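Local coordinates for protein nitrite transporter NirC (Salmonella enterica subsp. enterica serovar Typhimurium, PDB 4FC4) that carries nitrite into and out of the cell across the cytoplasmic membrane as a pentameric channel of the formate/nitrite transporter family, at residues I16-L19 and S20-P24; R173-G176 and T177-L181. All blocks are in the same frame, centred on the assembly; numbering follows the deposited sequence.

In the fold
Both contacts sit where one helix gives way to the next, and both lie in the single formate/nitrite transporter region. Contact 1 comes first along the chain: it is the C-terminal end of helix 3-22, where the chain turns at Asn-23 into helix 24-51. Contact 2 follows much later, in the loop after helix 150-172 and the opening turns of helix 177-192. Their centres are about 28 Å apart and their nearest atoms about 15 Å, so they do not touch. Contact 1 packs lightly on one neighbouring subunit through Asn-23; contact 2 meets two, through Arg-173, Thr-174, Thr-177, Ala-178 and Phe-180. Both helix junctions thus also take part in contacts between subunits of the pentamer.

Contact 1: I16-L19 and S20-P24; sequences IARL and SANNP
The C-terminal end of helix 3-22 and the N-cap of helix 24-51 meet here, with Ile-16 to Leu-19 offering carbonyls to the amides of Ser-20 to Asn-23. Four successive i to i+4 hydrogen bonds run through the last turn. Ser-20 N gives a bond of 2.9 Å to Ile-16 O, and Asn-22 N one of 2.8 Å to Arg-18 O, each donor lying nearly on the line of the C=O bond. The last, from Asn-23 N to Leu-19 O, is longer at 3.1 Å, with the donor tilted 31° from the carbonyl plane, as the chain begins to leave helical geometry.

Asn-23 does two jobs. Its backbone N-H closes the first helix, while its OD1 accepts from Gly-26 N and caps the second. CG stands anti to the backbone N (chi1 180°), a setting consistent with OD1 reaching the Gly-26 amide. Pro-24 suits the next position, because a first-turn residue needs no amide hydrogen and its ring favours helical phi.

Leu-19 and Ile-16 supply the nonpolar side, resting on Phe-27 of the next helix, so the turn is folded onto the helix it introduces. Leu-19 CD1 also comes within 4.2 Å of Asn-23 CB. The small Ala-17 and Ser-20 let helix 98-125 come close, at Ile-104 and Gln-107 respectively. Polar Arg-18 and Asn-22 fit the exposed flank. Their side chains cross at a slant, but the arginine chain turns away at chi3 (-59°), so its guanidinium does not meet the amide. The touching is done by the aliphatic root, CB and CG: Asn-22 ND2 lies 3.7 Å from Arg-18 CB.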
loop_
_atom_site.group_PDB
_atom_site.type_symbol
_atom_site.label_atom_id
_atom_site.label_comp_id
_atom_site.label_asym_id
_atom_site.label_seq_id
_atom_site.Cartn_x
_atom_site.Cartn_y
_atom_site.Cartn_z
ATOM N N ILE B 16 22.112 -1.336 25.277
ATOM C CA ILE B 16 21.925 0.075 25.614
ATOM C C ILE B 16 22.824 0.448 26.808
ATOM O O ILE B 16 23.568 1.424 26.757
ATOM C CB ILE B 16 20.444 0.384 25.914
ATOM C CG1 ILE B 16 19.593 0.339 24.636
ATOM C CG2 ILE B 16 20.280 1.740 26.628
ATOM C CD1 ILE B 16 18.108 0.224 24.930
ATOM N N ALA B 17 22.782 -0.375 27.857
ATOM C CA ALA B 17 23.656 -0.237 28.990
ATOM C C ALA B 17 25.119 -0.219 28.608
ATOM O O ALA B 17 25.880 0.584 29.174
ATOM C CB ALA B 17 23.403 -1.346 29.981
ATOM N N ARG B 18 25.529 -1.089 27.667
ATOM C CA ARG B 18 26.973 -1.161 27.304
ATOM C C ARG B 18 27.328 0.106 26.560
ATOM O O ARG B 18 28.392 0.704 26.798
ATOM C CB ARG B 18 27.376 -2.430 26.508
ATOM C CG ARG B 18 27.471 -3.694 27.372
ATOM C CD ARG B 18 28.038 -4.911 26.644
ATOM N NE ARG B 18 27.211 -5.247 25.493
ATOM C CZ ARG B 18 26.147 -6.040 25.525
ATOM N NH1 ARG B 18 25.476 -6.232 24.424
ATOM N NH2 ARG B 18 25.762 -6.650 26.645
ATOM N N LEU B 19 26.395 0.538 25.713
ATOM C CA LEU B 19 26.574 1.752 24.949
ATOM C C LEU B 19 26.745 2.970 25.871
ATOM O O LEU B 19 27.672 3.744 25.690
ATOM C CB LEU B 19 25.431 1.946 23.979
ATOM C CG LEU B 19 25.516 3.160 23.052
ATOM C CD1 LEU B 19 26.726 2.977 22.175
ATOM C CD2 LEU B 19 24.245 3.307 22.196
ATOM N N SER B 20 25.870 3.107 26.860
ATOM C CA SER B 20 25.876 4.225 27.775
ATOM C C SER B 20 27.220 4.354 28.509
ATOM O O SER B 20 27.796 5.439 28.606
ATOM C CB SER B 20 24.715 4.064 28.757
ATOM O OG SER B 20 24.688 5.122 29.705
ATOM N N ALA B 21 27.744 3.229 28.980
ATOM C CA ALA B 21 28.905 3.225 29.836
ATOM C C ALA B 21 30.202 3.179 29.038
ATOM O O ALA B 21 31.173 3.783 29.436
ATOM C CB ALA B 21 28.822 2.061 30.812
ATOM N N ASN B 22 30.228 2.483 27.904
ATOM C CA ASN B 22 31.493 2.254 27.174
ATOM C C ASN B 22 31.763 3.214 26.016
ATOM O O ASN B 22 32.901 3.337 25.537
ATOM C CB ASN B 22 31.592 0.815 26.635
ATOM C CG ASN B 22 31.335 -0.255 27.699
ATOM O OD1 ASN B 22 31.508 -0.052 28.917
ATOM N ND2 ASN B 22 30.909 -1.415 27.226
ATOM N N ASN B 23 30.726 3.870 25.526
ATOM C CA ASN B 23 30.888 4.751 24.375
ATOM C C ASN B 23 29.867 5.887 24.549
ATOM O O ASN B 23 28.897 5.995 23.759
ATOM C CB ASN B 23 30.745 3.950 23.051
ATOM C CG ASN B 23 30.900 4.813 21.785
ATOM O OD1 ASN B 23 31.300 5.987 21.821
ATOM N ND2 ASN B 23 30.569 4.216 20.644
ATOM N N PRO B 24 30.077 6.713 25.615
ATOM C CA PRO B 24 29.132 7.770 25.942
ATOM C C PRO B 24 28.796 8.614 24.725
ATOM O O PRO B 24 27.628 8.916 24.489
ATOM C CB PRO B 24 29.871 8.621 27.020
ATOM C CG PRO B 24 31.200 7.968 27.255
ATOM C CD PRO B 24 31.165 6.608 26.629
#

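Contact 2: R173-G176 and T177-L181; sequences RTEG and TAKFL
Thr-174 and Ala-178 form the tight side of a loop-to-helix junction, in which the chain, extended at Thr-174 and Glu-175, turns at Gly-176 into helix 177-192. Their CB atoms meet at 3.7 Å, and a residue as small as alanine lets the buried loop threonine come this near. Thr-174 OG1 sits between the backbone N and the carbonyl carbon (chi1 55°), and from there it bonds back to Met-170 O of the preceding helix, which satisfies the hydroxyl.

The backbone makes the turn. Ala-178 N donates to Glu-175 O at 3.1 Å. Lys-179 N reaches Gly-176 O at 3.3 Å, a less favourable bond because the nitrogen stands above the carbonyl plane. Gly-176 has positive phi (51°), which glycine tolerates most easily. Its carbonyl oxygen also lies in the plane of the Phe-180 ring, at the edge, 3.7 Å from CD1.

The other side is looser and more exposed. Lys-179 bends at chi3 and chi4, carrying its aliphatic chain past Gly-176 and its ammonium back over the loop, where NZ donates to Thr-174 O at 3.0 Å and also to Ala-171 O. A long, flexible lysine can thus tie one carbonyl of the loop and one at the end of helix 150-172 to the new helix. Glu-175 runs alongside and points the same way, yet its OE2 is 3.8 Å from Lys-179 NZ, a long salt bridge, probably weaker than the hydrogen bonds of the same ammonium group.

Phe-180 packs on Thr-70 and Ile-74 of helix 67-75 and on Ala-178 of the second subunit, while Ala-178 here receives Phe-180 of the third subunit. Thr-177 meets Thr-177 of both, which places the start of helix 177-192 between adjacent copies in the pentamer.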
loop_
_atom_site.group_PDB
_atom_site.type_symbol
_atom_site.label_atom_id
_atom_site.label_comp_id
_atom_site.label_asym_id
_atom_site.label_seq_id
_atom_site.Cartn_x
_atom_site.Cartn_y
_atom_site.Cartn_z
ATOM N N ARG B 173 8.727 -8.573 16.370
ATOM C CA ARG B 173 8.101 -9.887 16.111
ATOM C C ARG B 173 7.822 -10.217 14.635
ATOM O O ARG B 173 7.315 -11.299 14.311
ATOM C CB ARG B 173 6.816 -9.937 16.906
ATOM C CG ARG B 173 7.124 -9.958 18.404
ATOM C CD ARG B 173 5.886 -9.697 19.231
ATOM N NE ARG B 173 4.819 -10.666 18.975
ATOM C CZ ARG B 173 4.755 -11.870 19.535
ATOM N NH1 ARG B 173 5.701 -12.233 20.362
ATOM N NH2 ARG B 173 3.744 -12.707 19.260
ATOM N N THR B 174 8.130 -9.272 13.763
ATOM C CA THR B 174 7.934 -9.410 12.302
ATOM C C THR B 174 9.209 -9.070 11.509
ATOM O O THR B 174 10.196 -8.564 12.057
ATOM C CB THR B 174 6.746 -8.520 11.791
ATOM O OG1 THR B 174 6.924 -7.135 12.179
ATOM C CG2 THR B 174 5.403 -9.059 12.370
ATOM N N GLU B 175 9.140 -9.314 10.217
ATOM C CA GLU B 175 10.255 -9.124 9.269
ATOM C C GLU B 175 9.911 -8.117 8.149
ATOM O O GLU B 175 8.747 -7.860 7.839
ATOM C CB GLU B 175 10.599 -10.497 8.672
ATOM C CG GLU B 175 11.974 -11.108 9.009
ATOM C CD GLU B 175 12.579 -10.700 10.362
ATOM O OE1 GLU B 175 12.437 -11.491 11.311
ATOM O OE2 GLU B 175 13.217 -9.618 10.472
ATOM N N GLY B 176 10.930 -7.510 7.563
ATOM C CA GLY B 176 10.794 -6.756 6.338
ATOM C C GLY B 176 9.711 -5.734 6.362
ATOM O O GLY B 176 9.684 -4.914 7.276
ATOM N N THR B 177 8.817 -5.756 5.365
ATOM C CA THR B 177 7.798 -4.694 5.283
ATOM C C THR B 177 6.792 -4.639 6.482
ATOM O O THR B 177 6.166 -3.619 6.782
ATOM C CB THR B 177 7.102 -4.732 3.900
ATOM O OG1 THR B 177 8.006 -4.224 2.900
ATOM C CG2 THR B 177 5.850 -3.885 3.866
ATOM N N ALA B 178 6.629 -5.747 7.185
ATOM C CA ALA B 178 5.576 -5.818 8.121
ATOM C C ALA B 178 5.987 -4.885 9.261
ATOM O O ALA B 178 5.129 -4.304 9.914
ATOM C CB ALA B 178 5.411 -7.267 8.569
ATOM N N LYS B 179 7.288 -4.693 9.464
ATOM C CA LYS B 179 7.715 -3.738 10.473
ATOM C C LYS B 179 7.112 -2.362 10.175
ATOM O O LYS B 179 6.668 -1.683 11.105
ATOM C CB LYS B 179 9.246 -3.605 10.543
ATOM C CG LYS B 179 9.925 -4.821 11.099
ATOM C CD LYS B 179 11.348 -4.892 10.589
ATOM C CE LYS B 179 12.366 -5.038 11.712
ATOM N NZ LYS B 179 12.356 -6.427 12.281
ATOM N N PHE B 180 7.120 -1.969 8.891
ATOM C CA PHE B 180 6.766 -0.615 8.480
ATOM C C PHE B 180 5.266 -0.383 8.657
ATOM O O PHE B 180 4.855 0.661 9.139
ATOM C CB PHE B 180 7.124 -0.381 7.036
ATOM C CG PHE B 180 8.612 -0.181 6.743
ATOM C CD1 PHE B 180 9.517 -1.262 6.763
ATOM C CD2 PHE B 180 9.061 1.047 6.275
ATOM C CE1 PHE B 180 10.860 -1.108 6.433
ATOM C CE2 PHE B 180 10.398 1.224 5.956
ATOM C CZ PHE B 180 11.312 0.152 6.023
ATOM N N LEU B 181 4.471 -1.377 8.260
ATOM C CA LEU B 181 3.046 -1.416 8.522
ATOM C C LEU B 181 2.668 -1.383 9.989
ATOM O O LEU B 181 1.697 -0.649 10.378
ATOM C CB LEU B 181 2.420 -2.616 7.846
ATOM C CG LEU B 181 1.923 -2.273 6.443
ATOM C CD1 LEU B 181 2.880 -1.420 5.636
ATOM C CD2 LEU B 181 1.468 -3.496 5.650
#